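Local coordinates for protein cytochrome c (Pseudomonas aeruginosa, PDB 6RTE) that catalyses the dehydrogenation of dihydro-heme d1 to heme d1 in heme d1 biosynthesis, and carries a heme c that probably serves electron transfer, at residues A[60-65]-A[197-202]; A[75-80]-A[103-108]. All coordinates share one frame; numbering follows the deposited sequence.

Contact 1: A[60-65]-A[197-202]; sequences GPTLLP and SRDGWV. With HEC (heme c), chain C.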
ATOM      1  N   GLY A  60     -18.830   8.758  -7.929  1.00 50.43           N
ATOM      2  CA  GLY A  60     -17.922   7.855  -8.585  1.00 46.45           C
ATOM      3  C   GLY A  60     -16.484   8.317  -8.461  1.00 41.70           C
ATOM      4  O   GLY A  60     -16.198   9.437  -8.030  1.00 42.73           O
ATOM      5  N   PRO A  61     -15.550   7.456  -8.850  1.00 35.89           N
ATOM      6  CA  PRO A  61     -14.133   7.750  -8.629  1.00 32.74           C
ATOM      7  C   PRO A  61     -13.597   8.839  -9.547  1.00 31.97           C
ATOM      8  O   PRO A  61     -14.194   9.230 -10.554  1.00 33.76           O
ATOM      9  CB  PRO A  61     -13.444   6.408  -8.912  1.00 32.54           C
ATOM     10  CG  PRO A  61     -14.403   5.632  -9.718  1.00 33.79           C
ATOM     11  CD  PRO A  61     -15.766   6.054  -9.247  1.00 35.30           C
ATOM     12  N   THR A  62     -12.415   9.315  -9.164  1.00 30.93           N
ATOM     13  CA  THR A  62     -11.656  10.252  -9.974  1.00 29.79           C
ATOM     14  C   THR A  62     -11.238   9.595 -11.282  1.00 29.92           C
ATOM     15  O   THR A  62     -10.825   8.427 -11.316  1.00 27.39           O
ATOM     16  CB  THR A  62     -10.432  10.726  -9.183  1.00 30.98           C
ATOM     17  OG1 THR A  62     -10.860  11.210  -7.903  1.00 32.63           O
ATOM     18  CG2 THR A  62      -9.681  11.828  -9.905  1.00 30.40           C
ATOM     19  N   LEU A  63     -11.366  10.345 -12.374  1.00 29.40           N
ATOM     20  CA  LEU A  63     -11.121   9.817 -13.713  1.00 28.82           C
ATOM     21  C   LEU A  63     -10.077  10.650 -14.443  1.00 29.47           C
ATOM     22  O   LEU A  63     -10.238  10.999 -15.623  1.00 30.58           O
ATOM     23  CB  LEU A  63     -12.415   9.758 -14.525  1.00 29.70           C
ATOM     24  CG  LEU A  63     -13.517   8.811 -14.029  1.00 29.73           C
ATOM     25  CD1 LEU A  63     -14.676   8.859 -15.012  1.00 32.71           C
ATOM     26  CD2 LEU A  63     -13.031   7.366 -13.852  1.00 29.81           C
ATOM     27  N   LEU A  64      -9.007  10.981 -13.762  1.00 29.91           N
ATOM     28  CA  LEU A  64      -7.860  11.621 -14.389  1.00 29.28           C
ATOM     29  C   LEU A  64      -6.925  10.571 -14.969  1.00 29.45           C
ATOM     30  O   LEU A  64      -7.001   9.394 -14.614  1.00 29.50           O
ATOM     31  CB  LEU A  64      -7.117  12.476 -13.368  1.00 29.52           C
ATOM     32  CG  LEU A  64      -7.860  13.695 -12.833  1.00 33.10           C
ATOM     33  CD1 LEU A  64      -7.120  14.279 -11.649  1.00 36.14           C
ATOM     34  CD2 LEU A  64      -8.036  14.754 -13.918  1.00 34.77           C
ATOM     35  N   PRO A  65      -6.027  10.963 -15.872  1.00 29.64           N
ATOM     36  CA  PRO A  65      -5.086   9.975 -16.429  1.00 27.99           C
ATOM     37  C   PRO A  65      -4.317   9.229 -15.356  1.00 26.22           C
ATOM     38  O   PRO A  65      -4.198   7.999 -15.437  1.00 24.94           O
ATOM     39  CB  PRO A  65      -4.171  10.830 -17.317  1.00 28.58           C
ATOM     40  CG  PRO A  65      -5.014  11.979 -17.709  1.00 30.33           C
ATOM     41  CD  PRO A  65      -5.883  12.284 -16.515  1.00 31.68           C
ATOM     42  N   SER A 197      -6.572   6.225   0.141  1.00 24.55           N
ATOM     43  CA  SER A 197      -7.234   5.753  -1.066  1.00 23.88           C
ATOM     44  C   SER A 197      -6.543   6.331  -2.293  1.00 21.89           C
ATOM     45  O   SER A 197      -5.839   7.347  -2.234  1.00 20.70           O
ATOM     46  CB  SER A 197      -8.733   6.112  -1.073  1.00 24.59           C
ATOM     47  OG  SER A 197      -8.965   7.426  -1.550  1.00 24.60           O
ATOM     48  N   ARG A 198      -6.768   5.655  -3.418  1.00 23.38           N
ATOM     49  CA  ARG A 198      -6.150   6.048  -4.672  1.00 24.82           C
ATOM     50  C   ARG A 198      -6.403   7.511  -4.994  1.00 24.63           C
ATOM     51  O   ARG A 198      -5.492   8.234  -5.425  1.00 23.45           O
ATOM     52  CB  ARG A 198      -6.684   5.166  -5.805  1.00 27.48           C
ATOM     53  CG  ARG A 198      -6.102   5.511  -7.181  1.00 27.97           C
ATOM     54  CD  ARG A 198      -6.820   4.756  -8.274  1.00 28.04           C
ATOM     55  NE  ARG A 198      -8.009   5.460  -8.725  1.00 27.37           N
ATOM     56  CZ  ARG A 198      -8.908   4.964  -9.571  1.00 27.71           C
ATOM     57  NH1 ARG A 198      -8.782   3.731 -10.066  1.00 26.76           N
ATOM     58  NH2 ARG A 198      -9.950   5.704  -9.920  1.00 29.72           N
ATOM     59  N   ASP A 199      -7.637   7.967  -4.816  1.00 24.69           N
ATOM     60  CA  ASP A 199      -8.029   9.309  -5.238  1.00 25.19           C
ATOM     61  C   ASP A 199      -7.837  10.351  -4.145  1.00 23.63           C
ATOM     62  O   ASP A 199      -8.366  11.464  -4.255  1.00 23.64           O
ATOM     63  CB  ASP A 199      -9.471   9.277  -5.744  1.00 25.97           C
ATOM     64  CG  ASP A 199      -9.642   8.324  -6.915  1.00 27.71           C
ATOM     65  OD1 ASP A 199      -8.635   8.093  -7.627  1.00 27.58           O
ATOM     66  OD2 ASP A 199     -10.757   7.795  -7.123  1.00 28.63           O
ATOM     67  N   GLY A 200      -7.082  10.022  -3.098  1.00 22.89           N
ATOM     68  CA  GLY A 200      -6.537  11.029  -2.197  1.00 22.06           C
ATOM     69  C   GLY A 200      -7.182  11.111  -0.832  1.00 22.83           C
ATOM     70  O   GLY A 200      -6.810  11.996  -0.050  1.00 22.82           O
ATOM     71  N   TRP A 201      -8.116  10.223  -0.511  1.00 23.51           N
ATOM     72  CA  TRP A 201      -8.835  10.293   0.753  1.00 23.44           C
ATOM     73  C   TRP A 201      -8.088   9.533   1.841  1.00 23.42           C
ATOM     74  O   TRP A 201      -7.584   8.428   1.618  1.00 22.87           O
ATOM     75  CB  TRP A 201     -10.247   9.739   0.605  1.00 24.54           C
ATOM     76  CG  TRP A 201     -11.138  10.658  -0.158  1.00 25.67           C
ATOM     77  CD1 TRP A 201     -11.394  10.625  -1.506  1.00 27.89           C
ATOM     78  CD2 TRP A 201     -11.874  11.765   0.361  1.00 26.22           C
ATOM     79  NE1 TRP A 201     -12.251  11.644  -1.848  1.00 28.68           N
ATOM     80  CE2 TRP A 201     -12.558  12.359  -0.725  1.00 27.90           C
ATOM     81  CE3 TRP A 201     -12.023  12.318   1.630  1.00 25.63           C
ATOM     82  CZ2 TRP A 201     -13.379  13.466  -0.568  1.00 29.28           C
ATOM     83  CZ3 TRP A 201     -12.836  13.422   1.782  1.00 27.02           C
ATOM     84  CH2 TRP A 201     -13.506  13.980   0.692  1.00 28.22           C
ATOM     85  N   VAL A 202      -8.010  10.142   3.018  1.00 22.64           N
ATOM     86  CA  VAL A 202      -7.407   9.517   4.192  1.00 23.15           C
ATOM     87  C   VAL A 202      -8.512   9.310   5.220  1.00 22.66           C
ATOM     88  O   VAL A 202      -9.287  10.239   5.494  1.00 22.89           O
ATOM     89  CB  VAL A 202      -6.273  10.374   4.777  1.00 20.90           C
ATOM     90  CG1 VAL A 202      -5.666   9.687   5.996  1.00 18.83           C
ATOM     91  CG2 VAL A 202      -5.206  10.653   3.725  1.00 21.72           C
TER
HETATM   92 FE   HEC C 501     -18.678   5.863 -13.970  1.00 29.87          FE
HETATM   93  CHA HEC C 501     -16.566   3.682 -12.511  1.00 33.69           C
HETATM   94  CHB HEC C 501     -16.549   6.186 -16.661  1.00 31.08           C
HETATM   95  CHC HEC C 501     -21.024   7.835 -15.638  1.00 36.51           C
HETATM   96  CHD HEC C 501     -20.568   6.040 -11.181  1.00 40.73           C
HETATM   97  NA  HEC C 501     -16.917   5.094 -14.501  1.00 31.19           N
HETATM   98  C1A HEC C 501     -16.209   4.198 -13.736  1.00 31.43           C
HETATM   99  C2A HEC C 501     -15.006   3.861 -14.405  1.00 28.69           C
HETATM  100  C3A HEC C 501     -15.002   4.557 -15.568  1.00 27.20           C
HETATM  101  C4A HEC C 501     -16.186   5.333 -15.630  1.00 29.28           C
HETATM  102  CMA HEC C 501     -13.915   4.518 -16.600  1.00 25.90           C
HETATM  103  CAA HEC C 501     -13.936   2.912 -13.913  1.00 28.12           C
HETATM  104  CBA HEC C 501     -12.954   3.703 -13.031  1.00 28.73           C
HETATM  105  CGA HEC C 501     -11.866   2.901 -12.362  1.00 30.35           C
HETATM  106  O1A HEC C 501     -11.121   3.460 -11.517  1.00 31.35           O
HETATM  107  O2A HEC C 501     -11.697   1.704 -12.619  1.00 30.95           O
HETATM  108  NB  HEC C 501     -18.758   6.840 -15.826  1.00 34.43           N
HETATM  109  C1B HEC C 501     -17.792   6.837 -16.739  1.00 33.65           C
HETATM  110  C2B HEC C 501     -18.199   7.615 -17.862  1.00 33.99           C
HETATM  111  C3B HEC C 501     -19.458   8.086 -17.610  1.00 36.46           C
HETATM  112  C4B HEC C 501     -19.801   7.564 -16.269  1.00 35.57           C
HETATM  113  CMB HEC C 501     -17.378   7.854 -19.095  1.00 32.47           C
HETATM  114  CAB HEC C 501     -20.403   8.910 -18.417  1.00 39.39           C
HETATM  115  CBB HEC C 501     -20.354   8.461 -19.876  1.00 42.50           C
HETATM  116  NC  HEC C 501     -20.495   6.784 -13.514  1.00 38.07           N
HETATM  117  C1C HEC C 501     -21.291   7.541 -14.305  1.00 38.35           C
HETATM  118  C2C HEC C 501     -22.413   7.952 -13.554  1.00 39.72           C
HETATM  119  C3C HEC C 501     -22.293   7.426 -12.275  1.00 38.80           C
HETATM  120  C4C HEC C 501     -21.061   6.705 -12.267  1.00 40.34           C
HETATM  121  CMC HEC C 501     -23.513   8.808 -14.108  1.00 41.88           C
HETATM  122  CAC HEC C 501     -23.130   7.551 -11.064  1.00 32.54           C
HETATM  123  CBC HEC C 501     -24.521   6.930 -11.020  1.00 39.72           C
HETATM  124  ND  HEC C 501     -18.592   5.054 -12.256  1.00 37.67           N
HETATM  125  C1D HEC C 501     -19.436   5.234 -11.238  1.00 40.28           C
HETATM  126  C2D HEC C 501     -19.026   4.428 -10.080  1.00 41.82           C
HETATM  127  C3D HEC C 501     -17.922   3.766 -10.439  1.00 40.26           C
HETATM  128  C4D HEC C 501     -17.653   4.185 -11.819  1.00 38.01           C
HETATM  129  CMD HEC C 501     -19.720   4.356  -8.745  1.00 44.44           C
HETATM  130  CAD HEC C 501     -17.116   2.821  -9.583  1.00 41.25           C
HETATM  131  CBD HEC C 501     -17.649   1.389  -9.685  1.00 42.59           C
HETATM  132  CGD HEC C 501     -16.861   0.406  -8.851  1.00 43.52           C
HETATM  133  O1D HEC C 501     -17.136   0.268  -7.649  1.00 44.38           O
HETATM  134  O2D HEC C 501     -15.946  -0.275  -9.335  1.00 43.64           O
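Thr62 meets Asp199 through one hydrogen bond across the contact: the backbone N of Thr62 donates to Asp199 OD2 over 3.0 Å. The N-H comes down on the carboxylate from above, 67° out of its plane. The two side chains run alongside one another, pointing opposite ways, with Thr62 OG1 beside Asp199 CB; the hydroxyl itself is bonded to Leu56 O.

The other carboxylate oxygen, OD1, forms a salt bridge with the neighbouring Arg198 through its NE at 2.9 Å, nearly straight and in the guanidinium plane. This is a link between domains: a cytochrome c loop meets the type I turn from Ser197 to Gly200 of the eight-bladed propeller, in the hairpin between strands 192-197 and 201-206.

Charge also reaches the heme. Arg198 bends at chi3 (86°) and presents NH1 and NH2 to one propionate oxygen, HEC O1A, with NH1 at 2.8 Å. Asp199 thus probably helps to fix the rotation of the arginine that grips the cofactor.

Pro61 adds van der Waals contact, its CB lying 3.5 Å from the carboxylate oxygen Asp199 OD2. Its ring packs apolar carbon on the heme, with CD over pyrrole carbon C3D at 3.4 Å.

Contact 2: A[75-80]-A[103-108]; sequences QAREVI and ALVAYL. With HEC (heme c), chain C.
Val105 is pushed against the flank of the helix that carries Arg77, and the two side chains lie roughly perpendicular. Its CG2 branch does the touching, lying 3.8 Å from both CA and CB of Arg77, so that the methyl rests on backbone and side-chain root together. With CG1 anti to the backbone N, CG2 is turned beside that nitrogen and becomes the branch facing Arg77. From this root the arginine chain runs on extended, and its charged end is engaged by salt bridges from NE to Asp102 and from NH2 to Asp98, both on helix 98-109. The same helix therefore receives the aliphatic base and the guanidinium of one residue.

Ile80, one turn further along, approaches Val105 at a slant and brings its CD1 to 3.9 Å from the same CG2. The short helical segments pass 9.7 Å apart with their directions at 128°, an obliquely antiparallel packing within the cytochrome c domain, where helix 98-109 also touches helix 38-46 through Leu104 and Tyr107. Such helix packing around one heme is characteristic of class I cytochromes c.

Ile80 CD1 also lies 4.3 Å from Leu104 CB and 4.3 Å from Leu108 CD1. Because CG1 stands anti to the carbonyl carbon (chi1 -67°) and the chain continues extended, this terminal methyl reaches the heme as well, with HEC CMB at 3.5 Å. Leu104 turns its CD1 toward another edge substituent, HEC CBB, also at 3.5 Å. On helix 75-80, Val79 lays CG1 over the porphyrin at C2A, 3.9 Å off.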
ATOM      1  N   GLN A  75     -10.242  -1.319 -21.599  1.00 38.15           N
ATOM      2  CA  GLN A  75     -11.036  -1.765 -20.458  1.00 38.74           C
ATOM      3  C   GLN A  75     -11.969  -0.661 -19.976  1.00 36.04           C
ATOM      4  O   GLN A  75     -13.115  -0.933 -19.594  1.00 35.88           O
ATOM      5  CB  GLN A  75     -10.110  -2.229 -19.333  1.00 42.11           C
ATOM      6  CG  GLN A  75      -9.180  -3.371 -19.749  1.00 47.00           C
ATOM      7  CD  GLN A  75      -8.090  -3.659 -18.726  1.00 50.74           C
ATOM      8  OE1 GLN A  75      -7.668  -2.773 -17.974  1.00 49.09           O
ATOM      9  NE2 GLN A  75      -7.630  -4.907 -18.689  1.00 54.94           N
ATOM     10  N   ALA A  76     -11.502   0.593 -19.987  1.00 33.17           N
ATOM     11  CA  ALA A  76     -12.391   1.713 -19.682  1.00 32.93           C
ATOM     12  C   ALA A  76     -13.551   1.768 -20.667  1.00 33.85           C
ATOM     13  O   ALA A  76     -14.699   2.013 -20.276  1.00 35.50           O
ATOM     14  CB  ALA A  76     -11.619   3.029 -19.706  1.00 31.23           C
ATOM     15  N   ARG A  77     -13.269   1.543 -21.954  1.00 33.58           N
ATOM     16  CA  ARG A  77     -14.325   1.564 -22.959  1.00 36.65           C
ATOM     17  C   ARG A  77     -15.404   0.537 -22.640  1.00 40.76           C
ATOM     18  O   ARG A  77     -16.603   0.827 -22.747  1.00 41.30           O
ATOM     19  CB  ARG A  77     -13.727   1.296 -24.334  1.00 38.50           C
ATOM     20  CG  ARG A  77     -14.646   1.635 -25.490  1.00 42.90           C
ATOM     21  CD  ARG A  77     -13.926   1.487 -26.818  1.00 46.27           C
ATOM     22  NE  ARG A  77     -14.765   1.928 -27.928  1.00 49.11           N
ATOM     23  CZ  ARG A  77     -15.682   1.166 -28.517  1.00 51.59           C
ATOM     24  NH1 ARG A  77     -15.877  -0.085 -28.114  1.00 50.89           N
ATOM     25  NH2 ARG A  77     -16.403   1.659 -29.518  1.00 54.62           N
ATOM     26  N   GLU A  78     -15.000  -0.672 -22.246  1.00 42.29           N
ATOM     27  CA  GLU A  78     -15.984  -1.706 -21.952  1.00 45.23           C
ATOM     28  C   GLU A  78     -16.778  -1.366 -20.703  1.00 41.55           C
ATOM     29  O   GLU A  78     -17.976  -1.668 -20.633  1.00 42.24           O
ATOM     30  CB  GLU A  78     -15.292  -3.063 -21.809  1.00 49.78           C
ATOM     31  CG  GLU A  78     -14.631  -3.564 -23.092  1.00 56.84           C
ATOM     32  CD  GLU A  78     -15.637  -4.052 -24.134  1.00 66.57           C
ATOM     33  OE1 GLU A  78     -16.859  -3.899 -23.915  1.00 70.35           O
ATOM     34  OE2 GLU A  78     -15.204  -4.594 -25.174  1.00 70.48           O
ATOM     35  N   VAL A  79     -16.135  -0.722 -19.719  1.00 38.77           N
ATOM     36  CA  VAL A  79     -16.838  -0.284 -18.522  1.00 39.37           C
ATOM     37  C   VAL A  79     -17.870   0.783 -18.869  1.00 39.90           C
ATOM     38  O   VAL A  79     -18.994   0.772 -18.348  1.00 42.14           O
ATOM     39  CB  VAL A  79     -15.835   0.230 -17.469  1.00 38.69           C
ATOM     40  CG1 VAL A  79     -16.577   0.809 -16.277  1.00 38.61           C
ATOM     41  CG2 VAL A  79     -14.909  -0.886 -17.015  1.00 39.21           C
ATOM     42  N   ILE A  80     -17.508   1.722 -19.748  1.00 37.63           N
ATOM     43  CA  ILE A  80     -18.442   2.779 -20.126  1.00 39.46           C
ATOM     44  C   ILE A  80     -19.642   2.199 -20.864  1.00 42.92           C
ATOM     45  O   ILE A  80     -20.771   2.688 -20.726  1.00 45.57           O
ATOM     46  CB  ILE A  80     -17.725   3.840 -20.983  1.00 40.00           C
ATOM     47  CG1 ILE A  80     -16.685   4.585 -20.148  1.00 41.63           C
ATOM     48  CG2 ILE A  80     -18.747   4.796 -21.603  1.00 40.29           C
ATOM     49  CD1 ILE A  80     -15.741   5.452 -20.978  1.00 42.77           C
ATOM     50  N   ALA A 103     -14.682   8.812 -28.133  1.00 44.35           N
ATOM     51  CA  ALA A 103     -14.449  10.194 -27.730  1.00 44.42           C
ATOM     52  C   ALA A 103     -14.309  10.305 -26.217  1.00 40.84           C
ATOM     53  O   ALA A 103     -13.423  11.013 -25.716  1.00 40.37           O
ATOM     54  CB  ALA A 103     -15.582  11.084 -28.225  1.00 47.47           C
ATOM     55  N   LEU A 104     -15.178   9.615 -25.471  1.00 39.34           N
ATOM     56  CA  LEU A 104     -15.118   9.702 -24.018  1.00 38.36           C
ATOM     57  C   LEU A 104     -13.817   9.107 -23.488  1.00 34.85           C
ATOM     58  O   LEU A 104     -13.162   9.710 -22.630  1.00 32.69           O
ATOM     59  CB  LEU A 104     -16.336   9.011 -23.407  1.00 41.17           C
ATOM     60  CG  LEU A 104     -17.569   9.906 -23.249  1.00 43.42           C
ATOM     61  CD1 LEU A 104     -18.817   9.070 -22.998  1.00 45.75           C
ATOM     62  CD2 LEU A 104     -17.360  10.912 -22.122  1.00 42.01           C
ATOM     63  N   VAL A 105     -13.421   7.938 -24.003  1.00 34.47           N
ATOM     64  CA  VAL A 105     -12.171   7.320 -23.574  1.00 34.62           C
ATOM     65  C   VAL A 105     -10.998   8.247 -23.858  1.00 33.47           C
ATOM     66  O   VAL A 105     -10.135   8.474 -22.994  1.00 30.68           O
ATOM     67  CB  VAL A 105     -11.981   5.953 -24.252  1.00 37.75           C
ATOM     68  CG1 VAL A 105     -10.605   5.368 -23.912  1.00 36.18           C
ATOM     69  CG2 VAL A 105     -13.085   4.994 -23.832  1.00 41.14           C
ATOM     70  N   ALA A 106     -10.945   8.793 -25.074  1.00 36.46           N
ATOM     71  CA  ALA A 106      -9.868   9.710 -25.431  1.00 37.07           C
ATOM     72  C   ALA A 106      -9.795  10.873 -24.446  1.00 35.19           C
ATOM     73  O   ALA A 106      -8.708  11.239 -23.992  1.00 33.83           O
ATOM     74  CB  ALA A 106     -10.060  10.221 -26.861  1.00 39.64           C
ATOM     75  N   TYR A 107     -10.950  11.443 -24.093  1.00 34.74           N
ATOM     76  CA  TYR A 107     -11.001  12.559 -23.150  1.00 34.75           C
ATOM     77  C   TYR A 107     -10.497  12.161 -21.764  1.00 33.35           C
ATOM     78  O   TYR A 107      -9.805  12.945 -21.099  1.00 33.18           O
ATOM     79  CB  TYR A 107     -12.441  13.081 -23.071  1.00 34.89           C
ATOM     80  CG  TYR A 107     -12.684  14.173 -22.056  1.00 37.67           C
ATOM     81  CD1 TYR A 107     -12.209  15.462 -22.264  1.00 41.23           C
ATOM     82  CD2 TYR A 107     -13.415  13.923 -20.898  1.00 40.13           C
ATOM     83  CE1 TYR A 107     -12.443  16.470 -21.335  1.00 45.57           C
ATOM     84  CE2 TYR A 107     -13.651  14.916 -19.967  1.00 44.76           C
ATOM     85  CZ  TYR A 107     -13.162  16.188 -20.189  1.00 48.54           C
ATOM     86  OH  TYR A 107     -13.398  17.180 -19.265  1.00 53.64           O
ATOM     87  N   LEU A 108     -10.845  10.957 -21.296  1.00 34.30           N
ATOM     88  CA  LEU A 108     -10.458  10.558 -19.948  1.00 31.34           C
ATOM     89  C   LEU A 108      -8.946  10.401 -19.833  1.00 28.93           C
ATOM     90  O   LEU A 108      -8.363  10.716 -18.796  1.00 26.55           O
ATOM     91  CB  LEU A 108     -11.138   9.246 -19.547  1.00 34.05           C
ATOM     92  CG  LEU A 108     -12.661   9.229 -19.361  1.00 33.80           C
ATOM     93  CD1 LEU A 108     -13.062   7.930 -18.681  1.00 32.28           C
ATOM     94  CD2 LEU A 108     -13.138  10.413 -18.567  1.00 34.18           C
TER
HETATM   95 FE   HEC C 501     -18.678   5.863 -13.970  1.00 29.87          FE
HETATM   96  CHA HEC C 501     -16.566   3.682 -12.511  1.00 33.69           C
HETATM   97  CHB HEC C 501     -16.549   6.186 -16.661  1.00 31.08           C
HETATM   98  CHC HEC C 501     -21.024   7.835 -15.638  1.00 36.51           C
HETATM   99  CHD HEC C 501     -20.568   6.040 -11.181  1.00 40.73           C
HETATM  100  NA  HEC C 501     -16.917   5.094 -14.501  1.00 31.19           N
HETATM  101  C1A HEC C 501     -16.209   4.198 -13.736  1.00 31.43           C
HETATM  102  C2A HEC C 501     -15.006   3.861 -14.405  1.00 28.69           C
HETATM  103  C3A HEC C 501     -15.002   4.557 -15.568  1.00 27.20           C
HETATM  104  C4A HEC C 501     -16.186   5.333 -15.630  1.00 29.28           C
HETATM  105  CMA HEC C 501     -13.915   4.518 -16.600  1.00 25.90           C
HETATM  106  CAA HEC C 501     -13.936   2.912 -13.913  1.00 28.12           C
HETATM  107  CBA HEC C 501     -12.954   3.703 -13.031  1.00 28.73           C
HETATM  108  CGA HEC C 501     -11.866   2.901 -12.362  1.00 30.35           C
HETATM  109  O1A HEC C 501     -11.121   3.460 -11.517  1.00 31.35           O
HETATM  110  O2A HEC C 501     -11.697   1.704 -12.619  1.00 30.95           O
HETATM  111  NB  HEC C 501     -18.758   6.840 -15.826  1.00 34.43           N
HETATM  112  C1B HEC C 501     -17.792   6.837 -16.739  1.00 33.65           C
HETATM  113  C2B HEC C 501     -18.199   7.615 -17.862  1.00 33.99           C
HETATM  114  C3B HEC C 501     -19.458   8.086 -17.610  1.00 36.46           C
HETATM  115  C4B HEC C 501     -19.801   7.564 -16.269  1.00 35.57           C
HETATM  116  CMB HEC C 501     -17.378   7.854 -19.095  1.00 32.47           C
HETATM  117  CAB HEC C 501     -20.403   8.910 -18.417  1.00 39.39           C
HETATM  118  CBB HEC C 501     -20.354   8.461 -19.876  1.00 42.50           C
HETATM  119  NC  HEC C 501     -20.495   6.784 -13.514  1.00 38.07           N
HETATM  120  C1C HEC C 501     -21.291   7.541 -14.305  1.00 38.35           C
HETATM  121  C2C HEC C 501     -22.413   7.952 -13.554  1.00 39.72           C
HETATM  122  C3C HEC C 501     -22.293   7.426 -12.275  1.00 38.80           C
HETATM  123  C4C HEC C 501     -21.061   6.705 -12.267  1.00 40.34           C
HETATM  124  CMC HEC C 501     -23.513   8.808 -14.108  1.00 41.88           C
HETATM  125  CAC HEC C 501     -23.130   7.551 -11.064  1.00 32.54           C
HETATM  126  CBC HEC C 501     -24.521   6.930 -11.020  1.00 39.72           C
HETATM  127  ND  HEC C 501     -18.592   5.054 -12.256  1.00 37.67           N
HETATM  128  C1D HEC C 501     -19.436   5.234 -11.238  1.00 40.28           C
HETATM  129  C2D HEC C 501     -19.026   4.428 -10.080  1.00 41.82           C
HETATM  130  C3D HEC C 501     -17.922   3.766 -10.439  1.00 40.26           C
HETATM  131  C4D HEC C 501     -17.653   4.185 -11.819  1.00 38.01           C
HETATM  132  CMD HEC C 501     -19.720   4.356  -8.745  1.00 44.44           C
HETATM  133  CAD HEC C 501     -17.116   2.821  -9.583  1.00 41.25           C
HETATM  134  CBD HEC C 501     -17.649   1.389  -9.685  1.00 42.59           C
HETATM  135  CGD HEC C 501     -16.861   0.406  -8.851  1.00 43.52           C
HETATM  136  O1D HEC C 501     -17.136   0.268  -7.649  1.00 44.38           O
HETATM  137  O2D HEC C 501     -15.946  -0.275  -9.335  1.00 43.64           O

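Overall arrangement
Both contacts touch the heme c, and their centres lie about 17 Å apart. Contact 2 joins two helices inside the cytochrome domain and closes on the methyl- and thioether-bearing edge of the porphyrin; contact 1 ties that domain to the propeller at a propionate. They also share the two faces of the macrocycle: Pro61 and Leu63 lie over one, Val79 over the opposite one. Direct packing connects them, with Leu63 CD1 4.1 Å from Leu108 CD1 and Pro65 CD 3.7 Å from Leu108 O. In sequence, both helices of contact 2 fall between the two segments of contact 1. Arg84 gives the heme a further hydrogen bond besides those of Arg198.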